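Local coordinates for protein cellulase (Uncultured bacterium, PDB 6XSO) that probably cleaves internal linkages in cellulose and other plant-wall polysaccharides such as xylan, as a broad-specificity endoglucanase of glycoside hydrolase family 5, at residues V26-N37 and G343-S353; A270-T278 and D320-F331. One frame throughout, in Å; residues are numbered along the deposited sequence.

Contact 1: V26-N37 and G343-S353; sequences VKNMGVGWNLGN and GIATFYWMGLS
Gly32 and Trp33 meet Thr346, Phe347 and Tyr348 in parallel register, the seam where the first and last strands close a TIM barrel. The ladder runs from Gly32 N to Thr346 O (2.8 Å), from Tyr348 N back to Gly32 O (3.0 Å) and from Asn34 N to Tyr348 O (2.9 Å). Tyr348 O takes a second, straighter bond from Asn34 ND2, whose donor stands above the carbonyl plane; Arg80 holds Asn34 OD1. Glycine suits position 32 because its CA lies over the face of the Phe347 ring, 4.1 Å from the centroid, where a side chain would collide, while Met29 SD meets the same ring at its edge. Trp33 shows how one large side chain can tie a strand to the loop beyond its neighbour. With CG anti to the backbone N (chi1 -178°), its CB sends the indole toward the turn after strand 345-349. CG and CD1 face Leu352 CD1, CD1 at 3.5 Å. NE1 gives its hydrogen to Met350 O at 2.9 Å, with the oxygen almost in the ring plane. CZ2 reaches Ser353 O at 3.5 Å, and CH2 at the tip still lies near the same oxygen. A leucine here would probably leave Met350 O without its indole donor and open a gap beside Leu352 and Ser353. On its far side, strand 31-34 bonds to strand 78-81, whose Ile79 also touches Trp33. Strand 345-349 is flanked by strand 304-309, and helix 325-341 packs outside the seam against Val31, Thr346 and Tyr348.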
loop_
_atom_site.group_PDB
_atom_site.type_symbol
_atom_site.label_atom_id
_atom_site.label_comp_id
_atom_site.label_asym_id
_atom_site.label_seq_id
_atom_site.Cartn_x
_atom_site.Cartn_y
_atom_site.Cartn_z
ATOM N N VAL A 26 -7.199 1.001 -11.432
ATOM C CA VAL A 26 -6.279 -0.086 -11.123
ATOM C C VAL A 26 -5.709 -0.677 -12.401
ATOM O O VAL A 26 -4.510 -0.958 -12.491
ATOM C CB VAL A 26 -7.003 -1.122 -10.243
ATOM C CG1 VAL A 26 -6.169 -2.386 -10.108
ATOM C CG2 VAL A 26 -7.317 -0.520 -8.871
ATOM N N LYS A 27 -6.535 -0.818 -13.432
ATOM C CA LYS A 27 -6.002 -1.232 -14.726
ATOM C C LYS A 27 -5.010 -0.212 -15.269
ATOM O O LYS A 27 -3.957 -0.577 -15.813
ATOM C CB LYS A 27 -7.155 -1.408 -15.716
ATOM C CG LYS A 27 -6.742 -1.652 -17.160
ATOM C CD LYS A 27 -7.973 -1.720 -18.067
ATOM C CE LYS A 27 -7.596 -1.788 -19.549
ATOM N NZ LYS A 27 -6.908 -0.547 -20.019
ATOM N N ASN A 28 -5.334 1.076 -15.153
ATOM C CA ASN A 28 -4.516 2.106 -15.786
ATOM C C ASN A 28 -3.216 2.368 -15.036
ATOM O O ASN A 28 -2.320 3.012 -15.598
ATOM C CB ASN A 28 -5.295 3.412 -15.937
ATOM C CG ASN A 28 -6.391 3.314 -16.956
ATOM O OD1 ASN A 28 -6.317 2.510 -17.877
ATOM N ND2 ASN A 28 -7.407 4.148 -16.814
ATOM N N MET A 29 -3.099 1.890 -13.794
ATOM C CA MET A 29 -1.855 2.035 -13.052
ATOM C C MET A 29 -0.685 1.305 -13.711
ATOM O O MET A 29 0.475 1.682 -13.494
ATOM C CB MET A 29 -2.014 1.468 -11.650
ATOM C CG MET A 29 -2.819 2.335 -10.713
ATOM S SD MET A 29 -3.278 1.486 -9.190
ATOM C CE MET A 29 -4.285 2.750 -8.402
ATOM N N GLY A 30 -0.945 0.299 -14.538
ATOM C CA GLY A 30 0.166 -0.424 -15.139
ATOM C C GLY A 30 0.940 -1.197 -14.084
ATOM O O GLY A 30 0.363 -1.906 -13.250
ATOM N N VAL A 31 2.266 -1.058 -14.127
ATOM C CA VAL A 31 3.140 -1.602 -13.096
ATOM C C VAL A 31 3.620 -0.462 -12.212
ATOM O O VAL A 31 4.010 0.597 -12.710
ATOM C CB VAL A 31 4.343 -2.404 -13.629
ATOM C CG1 VAL A 31 3.880 -3.769 -14.075
ATOM C CG2 VAL A 31 5.082 -1.649 -14.721
ATOM N N GLY A 32 3.609 -0.710 -10.898
ATOM C CA GLY A 32 3.944 0.291 -9.909
ATOM C C GLY A 32 5.179 -0.070 -9.096
ATOM O O GLY A 32 5.713 -1.179 -9.172
ATOM N N TRP A 33 5.601 0.893 -8.273
ATOM C CA TRP A 33 6.767 0.761 -7.419
ATOM C C TRP A 33 6.486 1.486 -6.115
ATOM O O TRP A 33 5.750 2.477 -6.099
ATOM C CB TRP A 33 7.963 1.428 -8.067
ATOM C CG TRP A 33 9.255 1.312 -7.301
ATOM C CD1 TRP A 33 9.927 0.163 -6.967
ATOM C CD2 TRP A 33 10.038 2.394 -6.794
ATOM N NE1 TRP A 33 11.088 0.472 -6.299
ATOM C CE2 TRP A 33 11.175 1.837 -6.178
ATOM C CE3 TRP A 33 9.901 3.786 -6.822
ATOM C CZ2 TRP A 33 12.165 2.625 -5.596
ATOM C CZ3 TRP A 33 10.881 4.561 -6.232
ATOM C CH2 TRP A 33 11.993 3.983 -5.632
ATOM N N ASN A 34 7.093 0.984 -5.030
ATOM C CA ASN A 34 7.004 1.589 -3.704
ATOM C C ASN A 34 8.250 2.408 -3.388
ATOM O O ASN A 34 9.368 1.879 -3.403
ATOM C CB ASN A 34 6.915 0.530 -2.598
ATOM C CG ASN A 34 5.559 -0.017 -2.431
ATOM O OD1 ASN A 34 4.755 0.500 -1.667
ATOM N ND2 ASN A 34 5.286 -1.110 -3.130
ATOM N N LEU A 35 8.044 3.665 -2.993
ATOM C CA LEU A 35 9.101 4.503 -2.417
ATOM C C LEU A 35 9.272 4.138 -0.941
ATOM O O LEU A 35 8.941 4.892 -0.019
ATOM C CB LEU A 35 8.735 5.966 -2.586
ATOM C CG LEU A 35 9.846 6.959 -2.207
ATOM C CD1 LEU A 35 10.956 7.036 -3.233
ATOM C CD2 LEU A 35 9.243 8.356 -1.966
ATOM N N GLY A 36 9.756 2.909 -0.719
ATOM C CA GLY A 36 9.778 2.360 0.623
ATOM C C GLY A 36 10.930 2.871 1.489
ATOM O O GLY A 36 11.962 3.360 1.021
ATOM N N ASN A 37 10.723 2.738 2.809
ATOM C CA ASN A 37 11.714 3.081 3.827
ATOM C C ASN A 37 12.090 4.564 3.776
ATOM O O ASN A 37 13.215 4.955 4.105
ATOM C CB ASN A 37 12.962 2.192 3.740
ATOM C CG ASN A 37 12.755 0.787 4.295
ATOM O OD1 ASN A 37 11.651 0.366 4.674
ATOM N ND2 ASN A 37 13.850 0.046 4.344
ATOM N N GLY A 343 -6.828 -7.752 -14.173
ATOM C CA GLY A 343 -6.969 -6.337 -13.885
ATOM C C GLY A 343 -6.482 -5.925 -12.513
ATOM O O GLY A 343 -6.963 -4.916 -11.975
ATOM N N ILE A 344 -5.529 -6.668 -11.943
ATOM C CA ILE A 344 -4.943 -6.407 -10.631
ATOM C C ILE A 344 -3.625 -5.669 -10.825
ATOM O O ILE A 344 -2.773 -6.105 -11.609
ATOM C CB ILE A 344 -4.717 -7.733 -9.878
ATOM C CG1 ILE A 344 -6.057 -8.408 -9.575
ATOM C CG2 ILE A 344 -3.853 -7.514 -8.643
ATOM C CD1 ILE A 344 -5.917 -9.786 -8.938
ATOM N N ALA A 345 -3.468 -4.531 -10.153
ATOM C CA ALA A 345 -2.236 -3.761 -10.246
ATOM C C ALA A 345 -1.230 -4.257 -9.216
ATOM O O ALA A 345 -1.599 -4.674 -8.118
ATOM C CB ALA A 345 -2.508 -2.279 -9.990
ATOM N N THR A 346 0.047 -4.225 -9.585
ATOM C CA THR A 346 1.138 -4.659 -8.717
ATOM C C THR A 346 2.104 -3.508 -8.477
ATOM O O THR A 346 2.350 -2.700 -9.383
ATOM C CB THR A 346 1.927 -5.837 -9.316
ATOM O OG1 THR A 346 2.675 -5.436 -10.457
ATOM C CG2 THR A 346 0.984 -6.962 -9.713
ATOM N N PHE A 347 2.618 -3.420 -7.232
ATOM C CA PHE A 347 3.585 -2.391 -6.829
ATOM C C PHE A 347 4.794 -3.082 -6.192
ATOM O O PHE A 347 4.700 -3.596 -5.073
ATOM C CB PHE A 347 2.947 -1.387 -5.840
ATOM C CG PHE A 347 1.945 -0.436 -6.461
ATOM C CD1 PHE A 347 0.685 -0.871 -6.819
ATOM C CD2 PHE A 347 2.250 0.917 -6.643
ATOM C CE1 PHE A 347 -0.236 0.001 -7.380
ATOM C CE2 PHE A 347 1.325 1.802 -7.197
ATOM C CZ PHE A 347 0.090 1.348 -7.564
ATOM N N TYR A 348 5.932 -3.099 -6.896
ATOM C CA TYR A 348 7.129 -3.779 -6.403
ATOM C C TYR A 348 7.695 -3.068 -5.167
ATOM O O TYR A 348 7.671 -1.841 -5.080
ATOM C CB TYR A 348 8.188 -3.853 -7.533
ATOM C CG TYR A 348 9.310 -4.761 -7.149
ATOM C CD1 TYR A 348 10.473 -4.246 -6.586
ATOM C CD2 TYR A 348 9.200 -6.138 -7.301
ATOM C CE1 TYR A 348 11.489 -5.084 -6.172
ATOM C CE2 TYR A 348 10.210 -6.974 -6.894
ATOM C CZ TYR A 348 11.345 -6.445 -6.325
ATOM O OH TYR A 348 12.325 -7.306 -5.900
ATOM N N TRP A 349 8.194 -3.844 -4.197
ATOM C CA TRP A 349 8.702 -3.269 -2.945
ATOM C C TRP A 349 10.187 -2.915 -3.063
ATOM O O TRP A 349 11.044 -3.802 -3.052
ATOM C CB TRP A 349 8.514 -4.233 -1.768
ATOM C CG TRP A 349 9.061 -3.604 -0.502
ATOM C CD1 TRP A 349 10.222 -3.923 0.151
ATOM C CD2 TRP A 349 8.500 -2.498 0.198
ATOM N NE1 TRP A 349 10.403 -3.088 1.229
ATOM C CE2 TRP A 349 9.365 -2.197 1.276
ATOM C CE3 TRP A 349 7.346 -1.723 0.024
ATOM C CZ2 TRP A 349 9.104 -1.162 2.173
ATOM C CZ3 TRP A 349 7.080 -0.710 0.917
ATOM C CH2 TRP A 349 7.953 -0.435 1.986
ATOM N N MET A 350 10.494 -1.619 -3.110
ATOM C CA MET A 350 11.870 -1.103 -3.043
ATOM C C MET A 350 12.742 -1.731 -4.133
ATOM O O MET A 350 12.285 -1.982 -5.255
ATOM C CB MET A 350 12.404 -1.243 -1.625
ATOM C CG MET A 350 11.711 -0.341 -0.612
ATOM S SD MET A 350 12.448 -0.368 1.040
ATOM C CE MET A 350 13.969 0.529 0.751
ATOM N N GLY A 351 14.012 -1.951 -3.831
ATOM C CA GLY A 351 14.934 -2.331 -4.870
ATOM C C GLY A 351 14.860 -1.298 -5.973
ATOM O O GLY A 351 14.454 -0.151 -5.746
ATOM N N LEU A 352 15.257 -1.722 -7.166
ATOM C CA LEU A 352 15.215 -0.974 -8.421
ATOM C C LEU A 352 16.124 0.246 -8.407
ATOM O O LEU A 352 17.102 0.279 -9.161
ATOM C CB LEU A 352 13.798 -0.600 -8.844
ATOM C CG LEU A 352 12.774 -1.735 -8.907
ATOM C CD1 LEU A 352 11.552 -1.258 -9.696
ATOM C CD2 LEU A 352 13.293 -3.043 -9.481
ATOM N N SER A 353 15.777 1.270 -7.622
ATOM C CA SER A 353 16.620 2.447 -7.402
ATOM C C SER A 353 16.608 2.711 -5.905
ATOM O O SER A 353 15.575 3.102 -5.348
ATOM C CB SER A 353 16.104 3.659 -8.175
ATOM O OG SER A 353 16.987 4.770 -8.020
HETATM O O HOH W 1 0.882 -4.427 -12.394
HETATM O O HOH W 2 5.142 -3.980 -10.015
#

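Contact 2: A270-T278 and D320-F331; sequences AYPTIAGKT and DYDARKSLMFQF. With LMR ((2S)-2-hydroxybutanedioic acid), chain C.
This is mainly apolar packing on the rim of the TIM barrel, where Ile274, in the loop after strand 264-270, fits against helices 320-323 and 325-341, which follow the next strand. It illustrates how one branched side chain can join adjacent beta-alpha units. CG1 lies between the backbone N and the carbonyl carbon (chi1 67°), and carries CD1 to 3.6 Å from Met328 CA. The other branch, CG2, sits over the face of the Phe331 ring, 4.2 Å from its centroid, while Pro272 CG approaches Phe331 CZ at 3.8 Å. Leu327 CD2 lies near the carbonyl oxygens of Ile274 and Lys277, the ends of a type II beta turn. Polar links skirt this patch: a water accepts from Ile274 N and donates to Asp320 OD2, which also bonds Thr311. Asp320 OD1 binds Asn313 and forms a salt bridge with Arg324 NH1 at 2.8 Å. That bridge, nearly in the guanidinium plane, probably limits how far the group can turn, and Ala275 CB covers one of its faces. At the guanidinium edge, Arg324 NE makes a weak hydrogen bond of 3.3 Å to atom O1A of a bound (2S)-2-hydroxybutanedioic acid.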
loop_
_atom_site.group_PDB
_atom_site.type_symbol
_atom_site.label_atom_id
_atom_site.label_comp_id
_atom_site.label_asym_id
_atom_site.label_seq_id
_atom_site.Cartn_x
_atom_site.Cartn_y
_atom_site.Cartn_z
ATOM N N ALA A 270 2.014 -9.393 -1.210
ATOM C CA ALA A 270 2.400 -10.764 -1.540
ATOM C C ALA A 270 3.909 -10.872 -1.686
ATOM O O ALA A 270 4.507 -10.208 -2.544
ATOM C CB ALA A 270 1.745 -11.208 -2.848
ATOM N N TYR A 271 4.505 -11.769 -0.897
ATOM C CA TYR A 271 5.931 -12.076 -0.984
ATOM C C TYR A 271 6.088 -13.588 -1.068
ATOM O O TYR A 271 6.511 -14.243 -0.109
ATOM C CB TYR A 271 6.665 -11.503 0.220
ATOM C CG TYR A 271 6.689 -9.988 0.264
ATOM C CD1 TYR A 271 7.756 -9.284 -0.249
ATOM C CD2 TYR A 271 5.670 -9.264 0.866
ATOM C CE1 TYR A 271 7.807 -7.897 -0.174
ATOM C CE2 TYR A 271 5.705 -7.890 0.940
ATOM C CZ TYR A 271 6.780 -7.204 0.436
ATOM O OH TYR A 271 6.871 -5.834 0.523
ATOM N N PRO A 272 5.742 -14.173 -2.210
ATOM C CA PRO A 272 5.734 -15.637 -2.313
ATOM C C PRO A 272 7.127 -16.228 -2.181
ATOM O O PRO A 272 8.126 -15.623 -2.570
ATOM C CB PRO A 272 5.190 -15.893 -3.725
ATOM C CG PRO A 272 4.540 -14.630 -4.147
ATOM C CD PRO A 272 5.216 -13.510 -3.410
ATOM N N THR A 273 7.171 -17.467 -1.709
ATOM C CA THR A 273 8.421 -18.208 -1.656
ATOM C C THR A 273 8.684 -18.862 -3.008
ATOM O O THR A 273 7.831 -19.583 -3.536
ATOM C CB THR A 273 8.342 -19.270 -0.564
ATOM O OG1 THR A 273 8.107 -18.659 0.715
ATOM C CG2 THR A 273 9.639 -20.031 -0.484
ATOM N N ILE A 274 9.858 -18.595 -3.578
ATOM C CA ILE A 274 10.282 -19.266 -4.800
ATOM C C ILE A 274 11.475 -20.181 -4.576
ATOM O O ILE A 274 11.663 -21.126 -5.355
ATOM C CB ILE A 274 10.552 -18.280 -5.955
ATOM C CG1 ILE A 274 11.762 -17.388 -5.673
ATOM C CG2 ILE A 274 9.304 -17.449 -6.240
ATOM C CD1 ILE A 274 12.232 -16.574 -6.914
ATOM N N ALA A 275 12.265 -19.962 -3.533
ATOM C CA ALA A 275 13.408 -20.828 -3.285
ATOM C C ALA A 275 12.959 -22.254 -2.993
ATOM O O ALA A 275 12.027 -22.484 -2.215
ATOM C CB ALA A 275 14.219 -20.269 -2.118
ATOM N N GLY A 276 13.622 -23.213 -3.626
ATOM C CA GLY A 276 13.299 -24.612 -3.462
ATOM C C GLY A 276 12.159 -25.102 -4.318
ATOM O O GLY A 276 11.771 -26.270 -4.192
ATOM N N LYS A 277 11.616 -24.258 -5.184
ATOM C CA LYS A 277 10.492 -24.614 -6.028
ATOM C C LYS A 277 10.880 -24.572 -7.499
ATOM O O LYS A 277 11.778 -23.827 -7.912
ATOM C CB LYS A 277 9.323 -23.655 -5.808
ATOM C CG LYS A 277 8.747 -23.710 -4.407
ATOM C CD LYS A 277 7.588 -22.767 -4.254
ATOM C CE LYS A 277 7.070 -22.779 -2.819
ATOM N NZ LYS A 277 5.960 -21.806 -2.634
ATOM N N THR A 278 10.171 -25.371 -8.285
ATOM C CA THR A 278 10.305 -25.298 -9.724
ATOM C C THR A 278 9.421 -24.169 -10.241
ATOM O O THR A 278 8.482 -23.731 -9.574
ATOM C CB THR A 278 9.826 -26.584 -10.378
ATOM O OG1 THR A 278 8.408 -26.694 -10.175
ATOM C CG2 THR A 278 10.550 -27.800 -9.790
ATOM N N ASP A 320 16.739 -13.536 -3.299
ATOM C CA ASP A 320 16.568 -14.338 -4.510
ATOM C C ASP A 320 17.132 -13.630 -5.736
ATOM O O ASP A 320 17.542 -14.292 -6.695
ATOM C CB ASP A 320 15.096 -14.680 -4.719
ATOM C CG ASP A 320 14.557 -15.586 -3.649
ATOM O OD1 ASP A 320 15.277 -16.505 -3.212
ATOM O OD2 ASP A 320 13.418 -15.353 -3.203
ATOM N N TYR A 321 17.190 -12.301 -5.725
ATOM C CA TYR A 321 17.835 -11.584 -6.827
ATOM C C TYR A 321 19.297 -11.994 -6.980
ATOM O O TYR A 321 19.813 -12.113 -8.105
ATOM C CB TYR A 321 17.687 -10.079 -6.552
ATOM C CG TYR A 321 18.352 -9.192 -7.550
ATOM C CD1 TYR A 321 17.734 -8.887 -8.755
ATOM C CD2 TYR A 321 19.609 -8.652 -7.298
ATOM C CE1 TYR A 321 18.349 -8.068 -9.682
ATOM C CE2 TYR A 321 20.228 -7.831 -8.222
ATOM C CZ TYR A 321 19.587 -7.539 -9.411
ATOM O OH TYR A 321 20.189 -6.717 -10.332
ATOM N N ASP A 322 19.985 -12.222 -5.863
ATOM C CA ASP A 322 21.371 -12.651 -5.896
ATOM C C ASP A 322 21.498 -14.156 -6.110
ATOM O O ASP A 322 22.339 -14.605 -6.897
ATOM C CB ASP A 322 22.064 -12.259 -4.587
ATOM C CG ASP A 322 22.411 -10.778 -4.527
ATOM O OD1 ASP A 322 22.536 -10.140 -5.595
ATOM O OD2 ASP A 322 22.565 -10.252 -3.405
ATOM N N ALA A 323 20.659 -14.944 -5.442
ATOM C CA ALA A 323 20.884 -16.381 -5.391
ATOM C C ALA A 323 20.250 -17.155 -6.536
ATOM O O ALA A 323 20.744 -18.242 -6.867
ATOM C CB ALA A 323 20.342 -16.960 -4.083
ATOM N N ARG A 324 19.151 -16.666 -7.102
ATOM C CA ARG A 324 18.394 -17.397 -8.124
ATOM C C ARG A 324 17.712 -16.378 -9.034
ATOM O O ARG A 324 16.482 -16.309 -9.143
ATOM C CB ARG A 324 17.419 -18.380 -7.475
ATOM C CG ARG A 324 16.515 -17.815 -6.373
ATOM C CD ARG A 324 15.779 -18.899 -5.553
ATOM N NE ARG A 324 16.728 -19.831 -4.964
ATOM C CZ ARG A 324 17.414 -19.614 -3.845
ATOM N NH1 ARG A 324 17.237 -18.488 -3.156
ATOM N NH2 ARG A 324 18.300 -20.513 -3.426
ATOM N N LYS A 325 18.536 -15.545 -9.679
ATOM C CA LYS A 325 18.021 -14.384 -10.393
ATOM C C LYS A 325 17.119 -14.787 -11.547
ATOM O O LYS A 325 16.038 -14.208 -11.727
ATOM C CB LYS A 325 19.178 -13.522 -10.892
ATOM C CG LYS A 325 18.723 -12.257 -11.636
ATOM C CD LYS A 325 19.904 -11.469 -12.168
ATOM C CE LYS A 325 20.667 -10.747 -11.056
ATOM N NZ LYS A 325 21.548 -9.664 -11.629
ATOM N N SER A 326 17.529 -15.781 -12.332
ATOM C CA SER A 326 16.695 -16.182 -13.459
ATOM C C SER A 326 15.351 -16.724 -12.995
ATOM O O SER A 326 14.313 -16.396 -13.581
ATOM C CB SER A 326 17.405 -17.223 -14.311
ATOM O OG SER A 326 16.522 -17.657 -15.336
ATOM N N LEU A 327 15.344 -17.568 -11.955
ATOM C CA LEU A 327 14.069 -18.052 -11.430
ATOM C C LEU A 327 13.215 -16.889 -10.935
ATOM O O LEU A 327 11.995 -16.858 -11.155
ATOM C CB LEU A 327 14.297 -19.046 -10.296
ATOM C CG LEU A 327 13.050 -19.796 -9.842
ATOM C CD1 LEU A 327 12.572 -20.810 -10.880
ATOM C CD2 LEU A 327 13.329 -20.496 -8.517
ATOM N N MET A 328 13.848 -15.897 -10.298
ATOM C CA MET A 328 13.108 -14.728 -9.854
ATOM C C MET A 328 12.494 -13.991 -11.039
ATOM O O MET A 328 11.339 -13.540 -10.975
ATOM C CB MET A 328 14.015 -13.789 -9.058
ATOM C CG MET A 328 13.265 -12.588 -8.562
ATOM S SD MET A 328 14.331 -11.529 -7.594
ATOM C CE MET A 328 13.146 -10.302 -7.063
ATOM N N PHE A 329 13.263 -13.827 -12.121
ATOM C CA PHE A 329 12.751 -13.147 -13.305
ATOM C C PHE A 329 11.619 -13.935 -13.965
ATOM O O PHE A 329 10.679 -13.333 -14.495
ATOM C CB PHE A 329 13.896 -12.886 -14.290
ATOM C CG PHE A 329 14.858 -11.776 -13.872
ATOM C CD1 PHE A 329 14.730 -11.082 -12.680
ATOM C CD2 PHE A 329 15.893 -11.425 -14.706
ATOM C CE1 PHE A 329 15.633 -10.060 -12.346
ATOM C CE2 PHE A 329 16.778 -10.411 -14.374
ATOM C CZ PHE A 329 16.658 -9.743 -13.214
ATOM N N GLN A 330 11.698 -15.270 -13.965
ATOM C CA GLN A 330 10.591 -16.065 -14.493
ATOM C C GLN A 330 9.356 -15.909 -13.619
ATOM O O GLN A 330 8.225 -15.888 -14.123
ATOM C CB GLN A 330 11.000 -17.534 -14.584
ATOM C CG GLN A 330 12.210 -17.766 -15.460
ATOM C CD GLN A 330 12.801 -19.150 -15.270
ATOM O OE1 GLN A 330 12.088 -20.158 -15.335
ATOM N NE2 GLN A 330 14.106 -19.212 -15.023
ATOM N N PHE A 331 9.562 -15.793 -12.305
ATOM C CA PHE A 331 8.463 -15.524 -11.387
ATOM C C PHE A 331 7.837 -14.167 -11.690
ATOM O O PHE A 331 6.605 -14.041 -11.769
ATOM C CB PHE A 331 8.978 -15.601 -9.933
ATOM C CG PHE A 331 8.120 -14.859 -8.938
ATOM C CD1 PHE A 331 6.887 -15.359 -8.576
ATOM C CD2 PHE A 331 8.550 -13.671 -8.381
ATOM C CE1 PHE A 331 6.085 -14.688 -7.675
ATOM C CE2 PHE A 331 7.751 -12.983 -7.490
ATOM C CZ PHE A 331 6.525 -13.499 -7.128
HETATM C C1 LMR C . 16.881 -22.494 -8.213
HETATM O O1A LMR C . 17.657 -22.020 -7.320
HETATM O O1B LMR C . 15.983 -23.324 -7.925
HETATM C C2 LMR C . 17.024 -22.052 -9.673
HETATM O O2 LMR C . 18.216 -21.324 -9.705
HETATM C C3 LMR C . 17.051 -23.217 -10.642
HETATM C C4 LMR C . 17.419 -22.684 -12.030
HETATM O O4A LMR C . 17.851 -23.481 -12.908
HETATM O O4B LMR C . 17.302 -21.457 -12.318
HETATM O O HOH W 3 11.892 -17.303 -2.085
#

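How the contacts relate
Contact 1 closes the barrel wall near the middle of the molecule, whereas contact 2 lies on its periphery; their centres are about 18 Å apart. Helix 325-341, which begins in contact 2, runs on toward strand 345-349 of contact 1, so the two share one beta-alpha-beta unit. They also touch directly: Tyr271 OH packs 3.2 Å from Trp349 CB, and Tyr348 OH lies 3.3 Å from Met328 CE. Tyr271 OH further bonds Glu308 on the intervening strand. In TIM-barrel hydrolases the substrate cleft lies at the C-terminal strand ends, the end from which loop 270-278 leaves; the bound acid occupies the outer side of contact 2.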